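Local coordinates for angiotensin-converting enzyme (Anopheles gambiae, PDB 6S1Y), which is a zinc metallopeptidase of the angiotensin-converting enzyme family and probably cleaves small peptides, as its relatives do, at residues T298-T303 and C530-S535; Y365-H370 and E544-G549; F505-A510 and D556-L561. All coordinates share one frame; numbering follows the deposited sequence.

In the fold
The three contacts lie on the same side of the molecule, with centres 15 to 17 Å apart. Contact 1 is the most superficial: a helix end carrying a glycan meets a loop, and a single hydrogen bond crosses between them. Contacts 2 and 3 are buried. Contact 2, between two helix ends, adds a CA-H...O contact to its packing; contact 3, between two helix flanks, is mostly apolar, apart from Ala-510 CB on Leu-561 O. Helix 536-547 ties them together, since it starts right after 530-535, ends in 544-549 and packs against 556-561. Met-302 of contact 1 reaches Leu-546 of contact 2, and Met-545 joins contacts 2 and 3. Contact 2 also continues the helix that bears zinc ligands.

Contact 1: residues T298-T303 and C530-S535; sequences TSLNMT and CDIYQS. With NAG (2-acetamido-2-deoxy-beta-D-glucopyranose), chain C.
Ser-299 turns its side chain toward the loop 530-535, and its OG accepts the backbone N-H of Gln-534 at 3.1 Å, with a moderately bent N-H...O angle of 148°. A chi1 of 88° places OG between the backbone N and the carbonyl carbon of its own residue; the same hydroxyl is hydrogen-bonded to Phe-296 O one turn back. OG also lies obliquely against the Tyr-533 ring, 3.5 Å from CD1, while the CG of Gln-534 sits over one face of that ring, offset toward the rim. The Tyr-533 hydroxyl is held by Asp-295. Beside this polar patch Leu-300 extends its CD2 branch into the turn, 3.2 Å from Ile-532 O and 4.3 Å from Ile-532 CG1. On the loop side, the N-H of Tyr-533 comes to Asp-531 OD1 from above the carboxylate plane, at 3.0 Å. Asn-301 leads away from the loop and carries an N-linked NAG, which is hydrogen-bonded to Lys-543 and Asn-540. Three local motifs thus come together: a Schellman motif with Asn-301 as its C-prime residue, an Asx turn at Asp-531, and a type II turn from Ile-532 to Ser-535, the N-cap of the next helix.

Contact 2: residues Y365-H370 and E544-G549; sequences YLQYQH and EMLALG
Tyr-368 and His-370 both have CG between the backbone N and the carbonyl carbon (chi1 63° for Tyr-368), and these torsions bring their rings up to the end of the helix in 544-549. In Gln-367 it is CB, pointing at the other helix, that does the touching together with CG; the bend at chi2 (-68°) only turns the amide aside, where its nitrogen is hydrogen-bonded to Gln-363 OE1, one turn earlier. The side chains of Gln-367 and Leu-546 cross obliquely, with Gln-367 CB 3.8 Å from Leu-546 CB. The backbones come very close here, the CA atoms of Tyr-368 and Ala-547 being 4.6 Å apart. Ala-547 CA directs its hydrogen at Gln-367 O, a CA-H...O contact of 3.4 Å with an angle of 153° at the hydrogen.

The Tyr-368 ring presents its edge to Leu-546 O, which lies near the ring plane and 3.9 Å from Tyr-368 CD2. Gly-549, with positive phi and no side chain, lets Tyr-368 CD2 come to 3.6 Å from its CA. His-370, on the exposed margin, merely packs its CE1 obliquely on Ala-547 O at 3.7 Å; the hydrogen bond to this carbonyl comes from Gln-371 NE2. The Tyr-368 hydroxyl and His-384 NE2 are hydrogen-bonded, and the Tyr-368 side chain lies about 11 Å from the zinc ion.

The segment 365-370 ends helix 349-368, which carries His-357 and His-361 of the zinc site, and 544-549 ends helix 536-547. Leu-546 also touches helix 381-395, and Tyr-368 reaches strand 329-332.

Contact 3: residues F505-A510 and D556-L561; sequences FQFHRA and DAMEVL
Residues 505-510 of helix 495-514 and 556-561 of helix 554-562 run in roughly the same direction, their N-to-C axes at 31° and 10.5 Å apart at closest approach. They draw together toward their C-terminal ends, where the CA atoms of Ala-510 and Leu-561 are 6.6 Å apart. There the small Ala-510 lets the backbones come near: its CB lies 3.3 Å from Leu-561 O and 4.1 Å from Leu-561 CG. One turn back on each helix, Phe-507 and Met-558 fill the wider gap, and Phe-507 also meets Leu-561. Phe-507 crosses both at about a right angle, CD1 resting 3.9 Å from Leu-561 CD2 and CE1 3.8 Å from Met-558 CE, each methyl reaching the ring obliquely. The Met-558 chain is extended as far as SD and then bends at chi3 (-89°), which turns its methyl toward the ring. Gln-506 lies across the same methionine with only a loose approach; its amide is engaged by the backbone of Ser-568 and Lys-566. Phe-507 meets Phe-383 edge-to-face, Met-545 touches both Phe-507 and Leu-561, and helices 381-395 and 536-547 thus both pack against the pair.

Contact 1: residues T298-T303 and C530-S535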
loop_
_atom_site.group_PDB
_atom_site.type_symbol
_atom_site.label_atom_id
_atom_site.label_comp_id
_atom_site.label_asym_id
_atom_site.label_seq_id
_atom_site.Cartn_x
_atom_site.Cartn_y
_atom_site.Cartn_z
ATOM N N THR A 298 20.144 6.761 7.334
ATOM C CA THR A 298 21.529 7.242 7.383
ATOM C C THR A 298 22.468 6.156 7.908
ATOM O O THR A 298 23.579 5.987 7.391
ATOM C CB THR A 298 21.643 8.515 8.228
ATOM O OG1 THR A 298 21.206 8.263 9.566
ATOM C CG2 THR A 298 20.782 9.634 7.640
ATOM N N SER A 299 22.022 5.375 8.902
ATOM C CA SER A 299 22.805 4.234 9.358
ATOM C C SER A 299 23.141 3.270 8.231
ATOM O O SER A 299 24.057 2.453 8.380
ATOM C CB SER A 299 22.045 3.475 10.447
ATOM O OG SER A 299 21.185 2.492 9.864
ATOM N N LEU A 300 22.401 3.311 7.119
ATOM C CA LEU A 300 22.673 2.437 5.984
ATOM C C LEU A 300 23.507 3.122 4.901
ATOM O O LEU A 300 23.559 2.629 3.764
ATOM C CB LEU A 300 21.367 1.926 5.366
ATOM C CG LEU A 300 20.411 1.118 6.251
ATOM C CD1 LEU A 300 19.070 0.888 5.559
ATOM C CD2 LEU A 300 21.025 -0.213 6.641
ATOM N N ASN A 301 24.152 4.249 5.227
ATOM C CA ASN A 301 24.891 5.033 4.238
ATOM C C ASN A 301 23.994 5.443 3.076
ATOM O O ASN A 301 24.401 5.426 1.915
ATOM C CB ASN A 301 26.112 4.283 3.713
ATOM C CG ASN A 301 27.133 5.214 3.056
ATOM O OD1 ASN A 301 27.415 6.288 3.568
ATOM N ND2 ASN A 301 27.673 4.795 1.911
ATOM N N MET A 302 22.767 5.823 3.393
ATOM C CA MET A 302 21.789 6.282 2.420
ATOM C C MET A 302 21.479 7.741 2.713
ATOM O O MET A 302 21.852 8.269 3.754
ATOM C CB MET A 302 20.523 5.396 2.457
ATOM C CG MET A 302 20.807 3.924 2.051
ATOM S SD MET A 302 19.375 2.777 1.986
ATOM C CE MET A 302 18.599 3.318 0.470
ATOM N N THR A 303 20.763 8.390 1.793
ATOM C CA THR A 303 20.677 9.841 1.808
ATOM C C THR A 303 19.874 10.349 2.994
ATOM O O THR A 303 18.752 9.896 3.237
ATOM C CB THR A 303 20.052 10.351 0.515
ATOM O OG1 THR A 303 20.844 9.922 -0.597
ATOM C CG2 THR A 303 19.947 11.880 0.539
ATOM N N CYS A 530 16.389 -10.817 12.294
ATOM C CA CYS A 530 17.432 -10.036 11.639
ATOM C C CYS A 530 17.170 -8.542 11.751
ATOM O O CYS A 530 16.059 -8.081 11.484
ATOM C CB CYS A 530 17.525 -10.401 10.159
ATOM S SG CYS A 530 17.932 -8.921 9.110
ATOM N N ASP A 531 18.207 -7.781 12.107
ATOM C CA ASP A 531 18.170 -6.320 12.112
ATOM C C ASP A 531 19.309 -5.800 11.237
ATOM O O ASP A 531 20.484 -6.032 11.543
ATOM C CB ASP A 531 18.292 -5.779 13.537
ATOM C CG ASP A 531 18.124 -4.275 13.609
ATOM O OD1 ASP A 531 17.738 -3.690 12.584
ATOM O OD2 ASP A 531 18.361 -3.665 14.682
ATOM N N ILE A 532 18.970 -5.090 10.153
ATOM C CA ILE A 532 20.002 -4.565 9.267
ATOM C C ILE A 532 20.394 -3.140 9.642
ATOM O O ILE A 532 21.072 -2.450 8.870
ATOM C CB ILE A 532 19.569 -4.606 7.792
ATOM C CG1 ILE A 532 18.454 -3.589 7.518
ATOM C CG2 ILE A 532 19.148 -5.995 7.401
ATOM C CD1 ILE A 532 18.134 -3.470 6.039
ATOM N N TYR A 533 19.946 -2.674 10.802
ATOM C CA TYR A 533 20.374 -1.375 11.313
ATOM C C TYR A 533 21.899 -1.291 11.391
ATOM O O TYR A 533 22.550 -2.147 12.000
ATOM C CB TYR A 533 19.748 -1.160 12.700
ATOM C CG TYR A 533 19.993 0.190 13.345
ATOM C CD1 TYR A 533 19.593 1.368 12.727
ATOM C CD2 TYR A 533 20.600 0.284 14.599
ATOM C CE1 TYR A 533 19.814 2.623 13.336
ATOM C CE2 TYR A 533 20.820 1.520 15.217
ATOM C CZ TYR A 533 20.425 2.683 14.585
ATOM O OH TYR A 533 20.645 3.894 15.213
ATOM N N GLN A 534 22.459 -0.242 10.770
ATOM C CA GLN A 534 23.891 0.078 10.760
ATOM C C GLN A 534 24.693 -0.841 9.859
ATOM O O GLN A 534 25.896 -0.987 10.051
ATOM C CB GLN A 534 24.513 0.047 12.168
ATOM C CG GLN A 534 23.833 0.999 13.127
ATOM C CD GLN A 534 24.338 0.893 14.547
ATOM O OE1 GLN A 534 24.503 -0.204 15.093
ATOM N NE2 GLN A 534 24.560 2.044 15.169
ATOM N N SER A 535 24.066 -1.473 8.876
ATOM C CA SER A 535 24.789 -2.335 7.945
ATOM C C SER A 535 24.970 -1.590 6.629
ATOM O O SER A 535 24.165 -1.717 5.707
ATOM C CB SER A 535 24.075 -3.658 7.711
ATOM O OG SER A 535 24.696 -4.345 6.624
HETATM C C1 NAG C . 28.673 5.539 1.174
HETATM C C2 NAG C . 29.945 4.683 1.127
HETATM C C3 NAG C . 31.026 5.370 0.293
HETATM C C4 NAG C . 30.498 5.766 -1.082
HETATM C C5 NAG C . 29.211 6.580 -0.924
HETATM C C6 NAG C . 28.535 6.892 -2.239
HETATM C C7 NAG C . 30.466 3.185 3.007
HETATM C C8 NAG C . 30.972 3.097 4.412
HETATM N N2 NAG C . 30.429 4.411 2.473
HETATM O O3 NAG C . 32.110 4.461 0.144
HETATM O O4 NAG C . 31.488 6.521 -1.786
HETATM O O5 NAG C . 28.252 5.841 -0.149
HETATM O O6 NAG C . 27.334 7.625 -2.039
HETATM O O7 NAG C . 30.113 2.190 2.381
#

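Contact 2: residues Y365-H370 and E544-G549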
loop_
_atom_site.group_PDB
_atom_site.type_symbol
_atom_site.label_atom_id
_atom_site.label_comp_id
_atom_site.label_asym_id
_atom_site.label_seq_id
_atom_site.Cartn_x
_atom_site.Cartn_y
_atom_site.Cartn_z
ATOM N N TYR A 365 12.826 8.302 -4.103
ATOM C CA TYR A 365 12.882 9.568 -4.826
ATOM C C TYR A 365 14.306 10.128 -4.819
ATOM O O TYR A 365 14.863 10.461 -5.873
ATOM C CB TYR A 365 11.909 10.582 -4.204
ATOM C CG TYR A 365 10.412 10.226 -4.222
ATOM C CD1 TYR A 365 9.878 9.338 -5.153
ATOM C CD2 TYR A 365 9.546 10.791 -3.287
ATOM C CE1 TYR A 365 8.530 9.028 -5.156
ATOM C CE2 TYR A 365 8.189 10.495 -3.288
ATOM C CZ TYR A 365 7.688 9.614 -4.219
ATOM O OH TYR A 365 6.340 9.323 -4.195
ATOM N N LEU A 366 14.920 10.219 -3.630
ATOM C CA LEU A 366 16.243 10.824 -3.524
ATOM C C LEU A 366 17.286 10.020 -4.280
ATOM O O LEU A 366 18.202 10.601 -4.872
ATOM C CB LEU A 366 16.646 10.983 -2.059
ATOM C CG LEU A 366 15.768 11.979 -1.299
ATOM C CD1 LEU A 366 15.999 11.869 0.197
ATOM C CD2 LEU A 366 16.017 13.441 -1.761
ATOM N N GLN A 367 17.140 8.692 -4.326
ATOM C CA GLN A 367 18.165 7.859 -4.951
ATOM C C GLN A 367 18.137 7.932 -6.474
ATOM O O GLN A 367 19.166 7.690 -7.113
ATOM C CB GLN A 367 18.011 6.399 -4.513
ATOM C CG GLN A 367 18.386 6.153 -3.064
ATOM C CD GLN A 367 19.880 6.325 -2.820
ATOM O OE1 GLN A 367 20.698 5.898 -3.630
ATOM N NE2 GLN A 367 20.233 6.943 -1.702
ATOM N N TYR A 368 16.994 8.223 -7.088
ATOM C CA TYR A 368 16.946 8.252 -8.545
ATOM C C TYR A 368 16.661 9.642 -9.118
ATOM O O TYR A 368 16.433 9.766 -10.324
ATOM C CB TYR A 368 15.934 7.217 -9.078
ATOM C CG TYR A 368 14.454 7.364 -8.726
ATOM C CD1 TYR A 368 13.770 8.564 -8.911
ATOM C CD2 TYR A 368 13.717 6.262 -8.278
ATOM C CE1 TYR A 368 12.402 8.675 -8.615
ATOM C CE2 TYR A 368 12.359 6.364 -7.978
ATOM C CZ TYR A 368 11.703 7.564 -8.159
ATOM O OH TYR A 368 10.357 7.653 -7.873
ATOM N N GLN A 369 16.716 10.690 -8.297
ATOM C CA GLN A 369 16.384 12.026 -8.781
ATOM C C GLN A 369 17.386 12.563 -9.799
ATOM O O GLN A 369 17.065 13.535 -10.492
ATOM C CB GLN A 369 16.268 12.998 -7.614
ATOM C CG GLN A 369 17.534 13.243 -6.830
ATOM C CD GLN A 369 17.329 14.305 -5.767
ATOM O OE1 GLN A 369 16.289 14.966 -5.735
ATOM N NE2 GLN A 369 18.306 14.475 -4.894
ATOM N N HIS A 370 18.567 11.952 -9.920
ATOM C CA HIS A 370 19.525 12.325 -10.953
ATOM C C HIS A 370 19.176 11.752 -12.319
ATOM O O HIS A 370 19.855 12.072 -13.297
ATOM C CB HIS A 370 20.924 11.837 -10.571
ATOM C CG HIS A 370 21.049 10.348 -10.606
ATOM N ND1 HIS A 370 20.822 9.556 -9.497
ATOM C CD2 HIS A 370 21.322 9.499 -11.630
ATOM C CE1 HIS A 370 20.981 8.284 -9.830
ATOM N NE2 HIS A 370 21.278 8.222 -11.119
ATOM N N GLU A 544 22.241 0.898 -4.781
ATOM C CA GLU A 544 22.484 0.608 -6.188
ATOM C C GLU A 544 21.186 0.250 -6.905
ATOM O O GLU A 544 20.916 0.735 -8.010
ATOM C CB GLU A 544 23.512 -0.526 -6.315
ATOM C CG GLU A 544 24.125 -0.648 -7.706
ATOM C CD GLU A 544 25.017 -1.881 -7.882
ATOM O OE1 GLU A 544 25.733 -2.250 -6.925
ATOM O OE2 GLU A 544 25.000 -2.479 -8.991
ATOM N N MET A 545 20.368 -0.610 -6.299
ATOM C CA MET A 545 19.113 -0.988 -6.944
ATOM C C MET A 545 18.213 0.229 -7.126
ATOM O O MET A 545 17.697 0.473 -8.219
ATOM C CB MET A 545 18.406 -2.074 -6.132
ATOM C CG MET A 545 17.081 -2.528 -6.740
ATOM S SD MET A 545 16.392 -4.001 -5.915
ATOM C CE MET A 545 15.729 -3.311 -4.412
ATOM N N LEU A 546 18.043 1.022 -6.072
ATOM C CA LEU A 546 17.137 2.159 -6.134
ATOM C C LEU A 546 17.635 3.249 -7.068
ATOM O O LEU A 546 16.819 3.943 -7.680
ATOM C CB LEU A 546 16.935 2.735 -4.734
ATOM C CG LEU A 546 16.489 1.729 -3.674
ATOM C CD1 LEU A 546 16.181 2.453 -2.370
ATOM C CD2 LEU A 546 15.296 0.933 -4.150
ATOM N N ALA A 547 18.956 3.433 -7.185
ATOM C CA ALA A 547 19.481 4.473 -8.068
ATOM C C ALA A 547 19.088 4.217 -9.513
ATOM O O ALA A 547 19.024 5.162 -10.304
ATOM C CB ALA A 547 21.004 4.573 -7.944
ATOM N N LEU A 548 18.794 2.959 -9.869
ATOM C CA LEU A 548 18.377 2.656 -11.229
ATOM C C LEU A 548 17.049 3.300 -11.599
ATOM O O LEU A 548 16.782 3.493 -12.792
ATOM C CB LEU A 548 18.254 1.146 -11.421
ATOM C CG LEU A 548 19.549 0.341 -11.314
ATOM C CD1 LEU A 548 19.194 -1.136 -11.375
ATOM C CD2 LEU A 548 20.528 0.726 -12.420
ATOM N N GLY A 549 16.212 3.634 -10.621
ATOM C CA GLY A 549 14.864 4.057 -10.950
ATOM C C GLY A 549 14.220 3.054 -11.874
ATOM O O GLY A 549 14.219 1.835 -11.631
#

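Contact 3: residues F505-A510 and D556-L561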
loop_
_atom_site.group_PDB
_atom_site.type_symbol
_atom_site.label_atom_id
_atom_site.label_comp_id
_atom_site.label_asym_id
_atom_site.label_seq_id
_atom_site.Cartn_x
_atom_site.Cartn_y
_atom_site.Cartn_z
ATOM N N PHE A 505 10.115 -9.565 1.171
ATOM C CA PHE A 505 10.807 -10.598 1.943
ATOM C C PHE A 505 12.022 -11.125 1.185
ATOM O O PHE A 505 12.997 -11.568 1.805
ATOM C CB PHE A 505 9.831 -11.728 2.320
ATOM C CG PHE A 505 8.769 -11.288 3.305
ATOM C CD1 PHE A 505 7.567 -10.742 2.867
ATOM C CD2 PHE A 505 8.988 -11.388 4.665
ATOM C CE1 PHE A 505 6.604 -10.312 3.784
ATOM C CE2 PHE A 505 8.031 -10.952 5.580
ATOM C CZ PHE A 505 6.850 -10.414 5.135
ATOM N N GLN A 506 11.984 -11.080 -0.152
ATOM C CA GLN A 506 13.187 -11.352 -0.937
ATOM C C GLN A 506 14.257 -10.295 -0.681
ATOM O O GLN A 506 15.425 -10.627 -0.475
ATOM C CB GLN A 506 12.824 -11.425 -2.418
ATOM C CG GLN A 506 11.832 -12.532 -2.735
ATOM C CD GLN A 506 11.483 -12.618 -4.187
ATOM O OE1 GLN A 506 10.385 -12.216 -4.609
ATOM N NE2 GLN A 506 12.391 -13.165 -4.979
ATOM N N PHE A 507 13.868 -9.018 -0.664
ATOM C CA PHE A 507 14.802 -7.932 -0.366
ATOM C C PHE A 507 15.341 -8.061 1.058
ATOM O O PHE A 507 16.550 -7.939 1.296
ATOM C CB PHE A 507 14.103 -6.579 -0.543
ATOM C CG PHE A 507 13.670 -6.267 -1.966
ATOM C CD1 PHE A 507 14.187 -6.954 -3.045
ATOM C CD2 PHE A 507 12.777 -5.241 -2.208
ATOM C CE1 PHE A 507 13.810 -6.627 -4.336
ATOM C CE2 PHE A 507 12.389 -4.910 -3.498
ATOM C CZ PHE A 507 12.901 -5.603 -4.563
ATOM N N HIS A 508 14.448 -8.298 2.027
ATOM C CA HIS A 508 14.868 -8.450 3.419
ATOM C C HIS A 508 15.868 -9.588 3.578
ATOM O O HIS A 508 16.852 -9.461 4.315
ATOM C CB HIS A 508 13.636 -8.691 4.291
ATOM C CG HIS A 508 13.924 -8.926 5.745
ATOM N ND1 HIS A 508 14.429 -7.951 6.571
ATOM C CD2 HIS A 508 13.715 -10.007 6.531
ATOM C CE1 HIS A 508 14.531 -8.418 7.800
ATOM N NE2 HIS A 508 14.111 -9.667 7.802
ATOM N N ARG A 509 15.615 -10.719 2.922
ATOM C CA ARG A 509 16.517 -11.857 3.035
ATOM C C ARG A 509 17.895 -11.506 2.494
ATOM O O ARG A 509 18.914 -11.839 3.112
ATOM C CB ARG A 509 15.940 -13.052 2.281
ATOM C CG ARG A 509 16.877 -14.271 2.203
ATOM C CD ARG A 509 16.167 -15.517 1.709
ATOM N NE ARG A 509 15.722 -15.387 0.333
ATOM C CZ ARG A 509 15.008 -16.302 -0.312
ATOM N NH1 ARG A 509 14.654 -17.429 0.305
ATOM N NH2 ARG A 509 14.645 -16.089 -1.571
ATOM N N ALA A 510 17.944 -10.836 1.343
ATOM C CA ALA A 510 19.219 -10.445 0.761
ATOM C C ALA A 510 19.946 -9.445 1.644
ATOM O O ALA A 510 21.167 -9.527 1.813
ATOM C CB ALA A 510 18.989 -9.868 -0.636
ATOM N N ASP A 556 16.332 -6.967 -13.759
ATOM C CA ASP A 556 17.724 -6.558 -13.573
ATOM C C ASP A 556 17.889 -5.748 -12.299
ATOM O O ASP A 556 18.874 -5.914 -11.572
ATOM C CB ASP A 556 18.210 -5.760 -14.787
ATOM C CG ASP A 556 18.114 -6.553 -16.085
ATOM O OD1 ASP A 556 18.588 -7.715 -16.133
ATOM O OD2 ASP A 556 17.540 -6.020 -17.055
ATOM N N ALA A 557 16.930 -4.879 -11.992
ATOM C CA ALA A 557 17.009 -4.145 -10.730
ATOM C C ALA A 557 16.985 -5.102 -9.540
ATOM O O ALA A 557 17.752 -4.933 -8.581
ATOM C CB ALA A 557 15.866 -3.136 -10.638
ATOM N N MET A 558 16.122 -6.122 -9.584
ATOM C CA MET A 558 16.065 -7.066 -8.476
ATOM C C MET A 558 17.372 -7.837 -8.344
ATOM O O MET A 558 17.938 -7.942 -7.252
ATOM C CB MET A 558 14.909 -8.039 -8.669
ATOM C CG MET A 558 14.879 -9.134 -7.606
ATOM S SD MET A 558 13.411 -10.137 -7.784
ATOM C CE MET A 558 12.304 -9.194 -6.751
ATOM N N GLU A 559 17.865 -8.392 -9.454
ATOM C CA GLU A 559 19.115 -9.135 -9.402
ATOM C C GLU A 559 20.223 -8.347 -8.721
ATOM O O GLU A 559 21.066 -8.931 -8.036
ATOM C CB GLU A 559 19.550 -9.533 -10.808
ATOM C CG GLU A 559 20.851 -10.291 -10.802
ATOM C CD GLU A 559 21.086 -11.081 -12.066
ATOM O OE1 GLU A 559 20.658 -10.625 -13.153
ATOM O OE2 GLU A 559 21.704 -12.163 -11.957
ATOM N N VAL A 560 20.218 -7.022 -8.855
ATOM C CA VAL A 560 21.273 -6.205 -8.260
ATOM C C VAL A 560 21.365 -6.450 -6.764
ATOM O O VAL A 560 22.458 -6.437 -6.174
ATOM C CB VAL A 560 21.023 -4.716 -8.567
ATOM C CG1 VAL A 560 21.789 -3.817 -7.584
ATOM C CG2 VAL A 560 21.396 -4.404 -9.994
ATOM N N LEU A 561 20.222 -6.629 -6.116
ATOM C CA LEU A 561 20.205 -6.820 -4.671
ATOM C C LEU A 561 20.129 -8.278 -4.254
ATOM O O LEU A 561 20.687 -8.638 -3.215
ATOM C CB LEU A 561 19.018 -6.074 -4.065
ATOM C CG LEU A 561 18.825 -6.258 -2.568
ATOM C CD1 LEU A 561 20.067 -5.913 -1.820
ATOM C CD2 LEU A 561 17.671 -5.393 -2.122
#